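Local coordinates for protein multiheme cytochrome cf (Carboxydothermus ferrireducens DSM 11255, PDB 6QVM) that probably carries electrons along its chain of eleven c-type hemes, within the cell's S-layer, to insoluble iron(III) outside the cell, at residues S44-P49 and G53-D58; A224-C229 and F344-I349; T613-T618 and L663-L668. All blocks are in the same frame, centred on the assembly; numbering follows the deposited sequence.

Overall arrangement
Contacts 1 and 2 lie at heme c sites, whereas contact 3 is helix packing near the carboxyl end. They follow one another along the single chain, each closing before the next opens. Contact 1 builds the surroundings of an axial histidine of one heme c; contact 2 secures the start of a helix that is thioether-linked to another. Their centres lie about 38 Å apart, with nearest atoms about 22 Å from each other. Contact 3 is about 56 Å from contact 2 and about 80 Å from contact 1, centre to centre, and lies on the opposite side of the chain's centre from contact 1. Even there a heme is about 5 Å from the Glu665 side chain.

Contact 1 of 3, residues S44-P49 and G53-D58; sequences SHKSQP and GRDQMD. With HEC (heme c), chain F.
A bis-histidine heme c site is built here by a loop that doubles back, laying Arg54 over the imidazole of the axial ligand His45. His45 NE2 binds the iron at 2.1 Å, and His63, in the helix that follows the loop, supplies the other axial nitrogen. The Arg54 guanidinium lies flat on the His45 ring, the two planes only 14° apart and their centres 4.0 Å from each other, while Arg54 CD makes a CH-pi contact with the same ring. A bend at chi3 (-76°) turns the arginine so that its NH2 gives a hydrogen bond to Ser44 O, approached from above the carbonyl plane, and its NH1 packs against the porphyrin. At the ring edge, His45 ND1 donates in plane to Ser44 OG at 3.1 Å, and Ser44 OG passes a hydrogen bond on to heme propionate O2D at 2.8 Å.

Farther from the heme, Asp55 ties the turn together. Its OD2 accepts from Ser47 N at 2.7 Å from above the carboxylate plane, whereas its OD1 takes the Ser47 hydroxyl on the syn side at 2.6 Å. The same Ser47 OG receives Gly53 N at 2.7 Å, and Asp55 N donates to His45 O. Thus the imidazole is held by the iron, the ND1 bond and the arginine stack, which together fix its rotation about the iron-nitrogen axis; the hydrogen bond at ND1 and the nearby guanidinium would be expected to tune the heme's potential in opposite senses.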
loop_
_atom_site.group_PDB
_atom_site.type_symbol
_atom_site.label_atom_id
_atom_site.label_comp_id
_atom_site.label_asym_id
_atom_site.label_seq_id
_atom_site.Cartn_x
_atom_site.Cartn_y
_atom_site.Cartn_z
ATOM N N SER A 44 -0.093 -9.749 -36.453
ATOM C CA SER A 44 -0.229 -10.872 -37.375
ATOM C C SER A 44 -1.642 -11.444 -37.414
ATOM O O SER A 44 -1.942 -12.225 -38.320
ATOM C CB SER A 44 0.760 -11.979 -37.010
ATOM O OG SER A 44 0.406 -12.591 -35.785
ATOM N N HIS A 45 -2.511 -11.073 -36.471
ATOM C CA HIS A 45 -3.882 -11.564 -36.442
ATOM C C HIS A 45 -4.877 -10.609 -37.083
ATOM O O HIS A 45 -6.052 -10.969 -37.229
ATOM C CB HIS A 45 -4.335 -11.806 -35.001
ATOM C CG HIS A 45 -3.649 -12.949 -34.322
ATOM N ND1 HIS A 45 -2.303 -13.209 -34.468
ATOM C CD2 HIS A 45 -4.124 -13.895 -33.477
ATOM C CE1 HIS A 45 -1.978 -14.265 -33.739
ATOM N NE2 HIS A 45 -3.067 -14.701 -33.129
ATOM N N LYS A 46 -4.441 -9.411 -37.456
ATOM C CA LYS A 46 -5.380 -8.351 -37.780
ATOM C C LYS A 46 -6.146 -8.648 -39.059
ATOM O O LYS A 46 -5.578 -9.102 -40.057
ATOM C CB LYS A 46 -4.657 -7.013 -37.912
ATOM C CG LYS A 46 -5.589 -5.844 -38.196
ATOM C CD LYS A 46 -4.930 -4.513 -37.879
ATOM C CE LYS A 46 -5.741 -3.358 -38.443
ATOM N NZ LYS A 46 -4.992 -2.075 -38.376
ATOM N N SER A 47 -7.450 -8.390 -39.017
ATOM C CA SER A 47 -8.290 -8.452 -40.205
ATOM C C SER A 47 -8.200 -7.132 -40.958
ATOM O O SER A 47 -8.446 -6.064 -40.387
ATOM C CB SER A 47 -9.742 -8.745 -39.832
ATOM O OG SER A 47 -9.903 -10.082 -39.395
ATOM N N GLN A 48 -7.828 -7.203 -42.225
ATOM C CA GLN A 48 -8.066 -6.053 -43.074
ATOM C C GLN A 48 -9.553 -5.989 -43.421
ATOM O O GLN A 48 -10.244 -7.009 -43.367
ATOM C CB GLN A 48 -7.222 -6.140 -44.343
ATOM C CG GLN A 48 -5.766 -5.729 -44.129
ATOM C CD GLN A 48 -5.637 -4.310 -43.594
ATOM O OE1 GLN A 48 -6.211 -3.373 -44.148
ATOM N NE2 GLN A 48 -4.893 -4.151 -42.505
ATOM N N PRO A 49 -10.071 -4.804 -43.752
ATOM C CA PRO A 49 -11.501 -4.688 -44.078
ATOM C C PRO A 49 -11.926 -5.717 -45.119
ATOM O O PRO A 49 -11.328 -5.830 -46.185
ATOM C CB PRO A 49 -11.619 -3.251 -44.596
ATOM C CG PRO A 49 -10.519 -2.526 -43.908
ATOM C CD PRO A 49 -9.386 -3.502 -43.811
ATOM N N GLY A 53 -9.525 -12.430 -40.585
ATOM C CA GLY A 53 -8.319 -12.762 -39.865
ATOM C C GLY A 53 -8.595 -13.463 -38.544
ATOM O O GLY A 53 -9.735 -13.692 -38.143
ATOM N N ARG A 54 -7.508 -13.795 -37.844
ATOM C CA ARG A 54 -7.628 -14.487 -36.566
ATOM C C ARG A 54 -8.209 -13.603 -35.465
ATOM O O ARG A 54 -8.750 -14.137 -34.487
ATOM C CB ARG A 54 -6.265 -15.039 -36.138
ATOM C CG ARG A 54 -5.830 -16.267 -36.925
ATOM C CD ARG A 54 -4.407 -16.662 -36.603
ATOM N NE ARG A 54 -3.439 -15.777 -37.240
ATOM C CZ ARG A 54 -2.124 -15.882 -37.087
ATOM N NH1 ARG A 54 -1.623 -16.833 -36.309
ATOM N NH2 ARG A 54 -1.311 -15.051 -37.724
ATOM N N ASP A 55 -8.126 -12.274 -35.597
ATOM C CA ASP A 55 -8.687 -11.409 -34.569
ATOM C C ASP A 55 -10.206 -11.499 -34.483
ATOM O O ASP A 55 -10.783 -10.954 -33.538
ATOM C CB ASP A 55 -8.255 -9.954 -34.793
ATOM C CG ASP A 55 -8.760 -9.366 -36.107
ATOM O OD1 ASP A 55 -9.558 -10.008 -36.813
ATOM O OD2 ASP A 55 -8.342 -8.238 -36.439
ATOM N N GLN A 56 -10.857 -12.152 -35.448
ATOM C CA GLN A 56 -12.299 -12.366 -35.432
ATOM C C GLN A 56 -12.672 -13.820 -35.185
ATOM O O GLN A 56 -13.853 -14.165 -35.271
ATOM C CB GLN A 56 -12.930 -11.917 -36.753
ATOM C CG GLN A 56 -13.001 -10.428 -36.981
ATOM C CD GLN A 56 -13.607 -10.100 -38.329
ATOM O OE1 GLN A 56 -14.524 -10.781 -38.790
ATOM N NE2 GLN A 56 -13.083 -9.070 -38.981
ATOM N N MET A 57 -11.703 -14.682 -34.898
ATOM C CA MET A 57 -11.970 -16.098 -34.712
ATOM C C MET A 57 -11.991 -16.437 -33.223
ATOM O O MET A 57 -11.754 -15.589 -32.360
ATOM C CB MET A 57 -10.936 -16.936 -35.466
ATOM C CG MET A 57 -11.113 -16.907 -36.977
ATOM S SD MET A 57 -9.725 -17.624 -37.877
ATOM C CE MET A 57 -9.645 -19.265 -37.159
ATOM N N ASP A 58 -12.305 -17.694 -32.921
ATOM C CA ASP A 58 -12.352 -18.176 -31.541
ATOM C C ASP A 58 -10.919 -18.311 -31.044
ATOM O O ASP A 58 -10.217 -19.257 -31.404
ATOM C CB ASP A 58 -13.101 -19.504 -31.464
ATOM C CG ASP A 58 -13.357 -19.961 -30.030
ATOM O OD1 ASP A 58 -12.486 -19.755 -29.155
ATOM O OD2 ASP A 58 -14.438 -20.536 -29.776
HETATM FE FE HEC F . -3.279 -16.064 -31.587
HETATM C CHA HEC F . 0.173 -15.811 -31.186
HETATM C CHB HEC F . -3.670 -13.702 -29.120
HETATM C CHC HEC F . -6.711 -16.206 -31.975
HETATM C CHD HEC F . -2.926 -18.758 -33.627
HETATM N NA HEC F . -1.981 -14.955 -30.392
HETATM C C1A HEC F . -0.603 -15.042 -30.341
HETATM C C2A HEC F . -0.115 -14.189 -29.268
HETATM C C3A HEC F . -1.201 -13.624 -28.687
HETATM C C4A HEC F . -2.378 -14.091 -29.393
HETATM C CMA HEC F . -1.283 -12.636 -27.501
HETATM C CAA HEC F . 1.400 -14.070 -28.932
HETATM C CBA HEC F . 1.882 -12.683 -28.492
HETATM C CGA HEC F . 2.179 -11.811 -29.681
HETATM O O1A HEC F . 1.892 -10.587 -29.615
HETATM O O2A HEC F . 2.697 -12.340 -30.695
HETATM N NB HEC F . -4.898 -15.156 -30.699
HETATM C C1B HEC F . -4.808 -14.131 -29.772
HETATM C C2B HEC F . -6.133 -13.578 -29.589
HETATM C C3B HEC F . -6.987 -14.280 -30.355
HETATM C C4B HEC F . -6.221 -15.280 -31.075
HETATM C CMB HEC F . -6.479 -12.442 -28.604
HETATM C CAB HEC F . -8.513 -14.073 -30.497
HETATM C CBB HEC F . -8.850 -12.693 -31.107
HETATM N NC HEC F . -4.571 -17.269 -32.566
HETATM C C1C HEC F . -5.948 -17.154 -32.637
HETATM C C2C HEC F . -6.457 -18.218 -33.492
HETATM C C3C HEC F . -5.392 -18.839 -34.057
HETATM C C4C HEC F . -4.207 -18.302 -33.409
HETATM C CMC HEC F . -7.942 -18.320 -33.907
HETATM C CAC HEC F . -5.297 -20.074 -35.004
HETATM C CBC HEC F . -6.252 -20.089 -36.212
HETATM N ND HEC F . -1.625 -17.136 -32.272
HETATM C C1D HEC F . -1.753 -18.187 -33.179
HETATM C C2D HEC F . -0.436 -18.604 -33.580
HETATM C C3D HEC F . 0.536 -17.689 -32.826
HETATM C C4D HEC F . -0.291 -16.803 -32.035
HETATM C CMD HEC F . -0.100 -19.736 -34.570
HETATM C CAD HEC F . 2.074 -17.738 -32.915
HETATM C CBD HEC F . 2.509 -17.009 -34.182
HETATM C CGD HEC F . 2.346 -15.525 -33.956
HETATM O O1D HEC F . 2.860 -15.018 -32.920
HETATM O O2D HEC F . 1.697 -14.854 -34.804
#

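Contact 2 of 3, residues A224-C229 and F344-I349; sequences AGTKKC and FTEPGI. With HEC (heme c), chain G.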
loop_
_atom_site.group_PDB
_atom_site.type_symbol
_atom_site.label_atom_id
_atom_site.label_comp_id
_atom_site.label_asym_id
_atom_site.label_seq_id
_atom_site.Cartn_x
_atom_site.Cartn_y
_atom_site.Cartn_z
ATOM N N ALA A 224 0.123 8.057 -13.177
ATOM C CA ALA A 224 -1.305 8.113 -13.474
ATOM C C ALA A 224 -2.121 8.834 -12.411
ATOM O O ALA A 224 -3.156 9.422 -12.738
ATOM C CB ALA A 224 -1.862 6.698 -13.652
ATOM N N GLY A 225 -1.683 8.804 -11.156
ATOM C CA GLY A 225 -2.456 9.377 -10.071
ATOM C C GLY A 225 -3.283 8.333 -9.347
ATOM O O GLY A 225 -3.820 7.417 -9.977
ATOM N N THR A 226 -3.372 8.453 -8.019
ATOM C CA THR A 226 -4.076 7.458 -7.214
ATOM C C THR A 226 -5.510 7.259 -7.690
ATOM O O THR A 226 -6.011 6.130 -7.734
ATOM C CB THR A 226 -4.047 7.882 -5.743
ATOM O OG1 THR A 226 -2.737 7.657 -5.213
ATOM C CG2 THR A 226 -5.089 7.119 -4.917
ATOM N N LYS A 227 -6.175 8.347 -8.079
ATOM C CA LYS A 227 -7.581 8.261 -8.460
ATOM C C LYS A 227 -7.765 7.345 -9.666
ATOM O O LYS A 227 -8.764 6.619 -9.761
ATOM C CB LYS A 227 -8.132 9.658 -8.730
ATOM C CG LYS A 227 -9.630 9.800 -8.525
ATOM N N LYS A 228 -6.798 7.344 -10.589
ATOM C CA LYS A 228 -6.884 6.459 -11.750
ATOM C C LYS A 228 -6.707 4.997 -11.350
ATOM O O LYS A 228 -7.411 4.117 -11.862
ATOM C CB LYS A 228 -5.843 6.859 -12.796
ATOM C CG LYS A 228 -5.900 6.061 -14.083
ATOM C CD LYS A 228 -6.587 6.842 -15.194
ATOM C CE LYS A 228 -5.786 6.807 -16.493
ATOM N NZ LYS A 228 -5.948 5.526 -17.235
ATOM N N CYS A 229 -5.774 4.720 -10.433
ATOM C CA CYS A 229 -5.613 3.362 -9.921
ATOM C C CYS A 229 -6.909 2.854 -9.302
ATOM O O CYS A 229 -7.312 1.709 -9.535
ATOM C CB CYS A 229 -4.482 3.311 -8.891
ATOM S SG CYS A 229 -2.944 4.135 -9.381
ATOM N N PHE A 344 6.819 17.117 -8.793
ATOM C CA PHE A 344 5.869 16.079 -8.425
ATOM C C PHE A 344 4.479 16.406 -8.955
ATOM O O PHE A 344 4.114 17.569 -9.141
ATOM C CB PHE A 344 5.819 15.892 -6.906
ATOM C CG PHE A 344 5.342 17.101 -6.152
ATOM C CD1 PHE A 344 4.002 17.250 -5.834
ATOM C CD2 PHE A 344 6.235 18.076 -5.736
ATOM C CE1 PHE A 344 3.555 18.357 -5.137
ATOM C CE2 PHE A 344 5.797 19.185 -5.030
ATOM C CZ PHE A 344 4.452 19.329 -4.735
ATOM N N THR A 345 3.698 15.355 -9.190
ATOM C CA THR A 345 2.352 15.497 -9.726
ATOM C C THR A 345 1.253 15.057 -8.772
ATOM O O THR A 345 0.077 15.257 -9.093
ATOM C CB THR A 345 2.215 14.706 -11.036
ATOM O OG1 THR A 345 2.566 13.334 -10.807
ATOM C CG2 THR A 345 3.119 15.289 -12.114
ATOM N N GLU A 346 1.588 14.454 -7.634
ATOM C CA GLU A 346 0.595 14.046 -6.647
ATOM C C GLU A 346 1.100 14.433 -5.264
ATOM O O GLU A 346 2.153 13.928 -4.829
ATOM C CB GLU A 346 0.311 12.547 -6.724
ATOM C CG GLU A 346 -0.821 12.094 -5.807
ATOM C CD GLU A 346 -1.095 10.603 -5.908
ATOM O OE1 GLU A 346 -1.770 10.065 -5.002
ATOM O OE2 GLU A 346 -0.627 9.974 -6.888
ATOM N N PRO A 347 0.406 15.310 -4.548
ATOM C CA PRO A 347 0.770 15.556 -3.150
ATOM C C PRO A 347 0.404 14.351 -2.302
ATOM O O PRO A 347 -0.652 13.743 -2.488
ATOM C CB PRO A 347 -0.061 16.789 -2.775
ATOM C CG PRO A 347 -1.234 16.726 -3.690
ATOM C CD PRO A 347 -0.721 16.155 -4.986
ATOM N N GLY A 348 1.290 13.996 -1.374
ATOM C CA GLY A 348 1.064 12.827 -0.549
ATOM C C GLY A 348 1.672 11.578 -1.143
ATOM O O GLY A 348 2.226 11.564 -2.248
ATOM N N ILE A 349 1.571 10.495 -0.376
ATOM C CA ILE A 349 2.126 9.203 -0.768
ATOM C C ILE A 349 0.999 8.414 -1.425
ATOM O O ILE A 349 0.136 7.857 -0.746
ATOM C CB ILE A 349 2.729 8.453 0.425
ATOM C CG1 ILE A 349 3.920 9.219 1.000
ATOM C CG2 ILE A 349 3.136 7.045 0.034
ATOM C CD1 ILE A 349 3.559 10.233 2.052
HETATM FE FE HEC G . -3.665 -2.309 -12.064
HETATM C CHA HEC G . -2.722 -5.614 -11.984
HETATM C CHB HEC G . -1.626 -1.672 -9.367
HETATM C CHC HEC G . -4.345 1.051 -12.322
HETATM C CHD HEC G . -6.158 -2.965 -14.331
HETATM N NA HEC G . -2.433 -3.426 -10.879
HETATM C C1A HEC G . -2.163 -4.774 -11.039
HETATM C C2A HEC G . -1.204 -5.159 -10.023
HETATM C C3A HEC G . -0.904 -4.074 -9.299
HETATM C C4A HEC G . -1.672 -2.967 -9.823
HETATM C CMA HEC G . 0.080 -4.018 -8.112
HETATM C CAA HEC G . -0.623 -6.575 -9.837
HETATM C CBA HEC G . 0.587 -6.695 -10.765
HETATM C CGA HEC G . 1.204 -8.066 -10.652
HETATM O O1A HEC G . 0.457 -9.085 -10.688
HETATM O O2A HEC G . 2.457 -8.131 -10.530
HETATM N NB HEC G . -3.136 -0.621 -11.000
HETATM C C1B HEC G . -2.151 -0.579 -10.029
HETATM C C2B HEC G . -1.769 0.811 -9.838
HETATM C C3B HEC G . -2.536 1.568 -10.648
HETATM C C4B HEC G . -3.403 0.675 -11.396
HETATM C CMB HEC G . -0.711 1.293 -8.817
HETATM C CAB HEC G . -2.513 3.107 -10.805
HETATM C CBB HEC G . -1.200 3.555 -11.483
HETATM N NC HEC G . -5.013 -1.180 -13.101
HETATM C C1C HEC G . -5.121 0.197 -13.068
HETATM C C2C HEC G . -6.079 0.624 -14.068
HETATM C C3C HEC G . -6.645 -0.489 -14.581
HETATM C C4C HEC G . -5.954 -1.638 -14.006
HETATM C CMC HEC G . -6.544 2.088 -14.272
HETATM C CAC HEC G . -7.790 -0.560 -15.628
HETATM C CBC HEC G . -7.352 0.087 -16.953
HETATM N ND HEC G . -4.334 -4.026 -12.997
HETATM C C1D HEC G . -5.370 -4.034 -13.932
HETATM C C2D HEC G . -5.521 -5.382 -14.422
HETATM C C3D HEC G . -4.451 -6.212 -13.704
HETATM C C4D HEC G . -3.764 -5.288 -12.830
HETATM C CMD HEC G . -6.537 -5.867 -15.472
HETATM C CAD HEC G . -4.188 -7.720 -13.890
HETATM C CBD HEC G . -5.205 -8.495 -13.064
HETATM C CGD HEC G . -4.950 -8.211 -11.608
HETATM O O1D HEC G . -3.907 -8.684 -11.085
HETATM O O2D HEC G . -5.783 -7.514 -10.974
#
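Gly225, at the N-cap position of helix 226-233, brings its CA to 3.7 Å from Glu346 OE2, the outer end of a side chain reaching across from strand 346-347. Its positive phi (97°) turns the chain into the helix, and its backbone N, like that of Ala224, is taken by the carboxylate of Glu352. Thr226 follows as the first helical residue and carries the contact. Its OG1 donates to the syn lone pair of Glu346 OE1, 2.6 Å away, while its backbone N makes a weak bond to Glu346 OE2 at 3.3 Å. One carboxylate therefore meets a threonine by both its side chain and its main chain, the two side chains crossing at about a right angle. Glu346 spans the distance because it is fully extended, with CG anti to the backbone N (chi1 -174°). The strand bearing it forms a classic beta bulge, Thr345 and Glu346 both facing Thr320. The Thr226 hydroxyl also accepts a hydrogen bond from Cys351 N, and the Glu346 carboxylate, at the amino end of the helix, would probably be stabilised by the helix dipole. Two residues on, Lys228 O approaches the heme methyl CMC, and at the next position Cys229 SG is joined to heme CAB by a 1.8 Å thioether bond. Cys229 opens a Cys-X-X-Cys-His sequence and Cys351 opens another, the covalent heme-attachment signature of c-type cytochromes.

Contact 3 of 3, residues T613-T618 and L663-L668; sequences TDKVDT and LTELLL
Lys615 of helix 606-628 and Glu665 of helix 661-672 form a salt bridge, NZ to OE2 at 3.1 Å. The ammonium reaches OE2 on its anti side, 18° out of the carboxylate plane, and the two side chains cross at about a right angle. Lys615 is extended until its last torsion, where a turn (chi4 -67°) swings NZ toward the acid; Glu665 continues straight beyond CG. Alongside this polar pair runs an apolar one. Val616 CG1 and Thr664 CG2 approach tip to tip at 4.2 Å, and the same valine methyl lies 4.4 Å from Leu668 CD1. Thr664 and Leu668, one turn apart on their helix, thus share a single valine branch.

The helices behind these side chains, 606-628 and 661-672, run in broadly the same direction, their short segments crossing at 30° with axes 11.7 Å apart. At that spacing only side chains bridge the two segments, burying 156 Å² in all. Helix 641-652 completes a helical cluster: its Val650 touches both Val616 and Leu667, so that the valine is packed from a third helix too.

Farther out, the Thr664 hydroxyl turns to Asn660 O just ahead of its helix, leaving the methyl branch to face Val616. Leu668 also rests on Arg619 and Val620, the next turn of helix 606-628, and Glu665 packs beside Trp612, so both partners of the second helix extend the interface along the first. Beyond the salt bridge, a heme c comes to about 5 Å from the Glu665 side chain.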
loop_
_atom_site.group_PDB
_atom_site.type_symbol
_atom_site.label_atom_id
_atom_site.label_comp_id
_atom_site.label_asym_id
_atom_site.label_seq_id
_atom_site.Cartn_x
_atom_site.Cartn_y
_atom_site.Cartn_z
ATOM N N THR A 613 17.296 -10.099 37.808
ATOM C CA THR A 613 17.677 -10.869 36.626
ATOM C C THR A 613 18.770 -11.886 36.944
ATOM O O THR A 613 18.671 -13.047 36.537
ATOM C CB THR A 613 18.101 -9.928 35.497
ATOM O OG1 THR A 613 17.081 -9.927 34.484
ATOM C CG2 THR A 613 19.431 -10.360 34.886
ATOM N N ASP A 614 19.796 -11.484 37.702
ATOM C CA ASP A 614 20.785 -12.452 38.168
ATOM C C ASP A 614 20.113 -13.529 39.000
ATOM O O ASP A 614 20.301 -14.727 38.769
ATOM C CB ASP A 614 21.869 -11.763 38.997
ATOM C CG ASP A 614 22.686 -10.763 38.202
ATOM O OD1 ASP A 614 22.785 -10.914 36.970
ATOM O OD2 ASP A 614 23.246 -9.829 38.823
ATOM N N LYS A 615 19.295 -13.101 39.960
ATOM C CA LYS A 615 18.638 -14.009 40.890
ATOM C C LYS A 615 17.779 -15.045 40.176
ATOM O O LYS A 615 17.587 -16.149 40.696
ATOM C CB LYS A 615 17.836 -13.171 41.880
ATOM C CG LYS A 615 16.831 -13.901 42.729
ATOM C CD LYS A 615 16.056 -12.886 43.553
ATOM C CE LYS A 615 14.923 -13.533 44.326
ATOM N NZ LYS A 615 13.867 -14.053 43.418
ATOM N N VAL A 616 17.269 -14.725 38.990
ATOM C CA VAL A 616 16.507 -15.705 38.226
ATOM C C VAL A 616 17.437 -16.582 37.391
ATOM O O VAL A 616 17.254 -17.797 37.341
ATOM C CB VAL A 616 15.435 -15.007 37.362
ATOM C CG1 VAL A 616 14.719 -16.020 36.467
ATOM C CG2 VAL A 616 14.435 -14.307 38.260
ATOM N N ASP A 617 18.449 -15.990 36.741
ATOM C CA ASP A 617 19.430 -16.778 35.992
ATOM C C ASP A 617 20.098 -17.813 36.887
ATOM O O ASP A 617 20.228 -18.983 36.517
ATOM C CB ASP A 617 20.480 -15.861 35.364
ATOM C CG ASP A 617 19.906 -14.975 34.273
ATOM O OD1 ASP A 617 18.944 -15.404 33.595
ATOM O OD2 ASP A 617 20.423 -13.851 34.098
ATOM N N THR A 618 20.551 -17.383 38.064
ATOM C CA THR A 618 21.133 -18.276 39.057
ATOM C C THR A 618 20.244 -19.487 39.299
ATOM O O THR A 618 20.680 -20.637 39.180
ATOM C CB THR A 618 21.342 -17.510 40.365
ATOM O OG1 THR A 618 22.315 -16.486 40.159
ATOM C CG2 THR A 618 21.777 -18.450 41.471
ATOM N N LEU A 663 4.426 -16.049 37.899
ATOM C CA LEU A 663 4.523 -17.384 37.318
ATOM C C LEU A 663 5.951 -17.905 37.380
ATOM O O LEU A 663 6.164 -19.117 37.485
ATOM C CB LEU A 663 4.021 -17.380 35.871
ATOM C CG LEU A 663 4.002 -18.744 35.175
ATOM C CD1 LEU A 663 3.148 -19.713 35.971
ATOM C CD2 LEU A 663 3.498 -18.628 33.745
ATOM N N THR A 664 6.936 -17.007 37.352
ATOM C CA THR A 664 8.335 -17.426 37.336
ATOM C C THR A 664 8.756 -18.022 38.674
ATOM O O THR A 664 9.407 -19.071 38.718
ATOM C CB THR A 664 9.225 -16.242 36.965
ATOM O OG1 THR A 664 9.108 -15.983 35.560
ATOM C CG2 THR A 664 10.679 -16.526 37.319
ATOM N N GLU A 665 8.391 -17.374 39.780
ATOM C CA GLU A 665 8.781 -17.898 41.084
ATOM C C GLU A 665 7.975 -19.139 41.441
ATOM O O GLU A 665 8.513 -20.088 42.022
ATOM C CB GLU A 665 8.641 -16.813 42.147
ATOM C CG GLU A 665 9.685 -15.713 42.010
ATOM C CD GLU A 665 9.717 -14.768 43.198
ATOM O OE1 GLU A 665 8.645 -14.271 43.596
ATOM O OE2 GLU A 665 10.818 -14.530 43.740
ATOM N N LEU A 666 6.694 -19.170 41.064
ATOM C CA LEU A 666 5.901 -20.382 41.240
ATOM C C LEU A 666 6.405 -21.516 40.363
ATOM O O LEU A 666 6.123 -22.682 40.657
ATOM C CB LEU A 666 4.425 -20.095 40.938
ATOM C CG LEU A 666 3.374 -21.131 41.358
ATOM C CD1 LEU A 666 2.818 -20.839 42.751
ATOM C CD2 LEU A 666 2.256 -21.206 40.325
ATOM N N LEU A 667 7.136 -21.198 39.291
ATOM C CA LEU A 667 7.721 -22.248 38.463
ATOM C C LEU A 667 9.045 -22.735 39.038
ATOM O O LEU A 667 9.334 -23.934 39.007
ATOM C CB LEU A 667 7.911 -21.756 37.025
ATOM C CG LEU A 667 6.704 -21.804 36.092
ATOM C CD1 LEU A 667 7.136 -21.640 34.640
ATOM C CD2 LEU A 667 5.917 -23.093 36.280
ATOM N N LEU A 668 9.864 -21.822 39.561
ATOM C CA LEU A 668 11.161 -22.216 40.101
ATOM C C LEU A 668 11.010 -22.959 41.424
ATOM O O LEU A 668 11.762 -23.900 41.703
ATOM C CB LEU A 668 12.050 -20.986 40.265
ATOM C CG LEU A 668 12.470 -20.316 38.958
ATOM C CD1 LEU A 668 13.459 -19.192 39.225
ATOM C CD2 LEU A 668 13.052 -21.343 38.008
#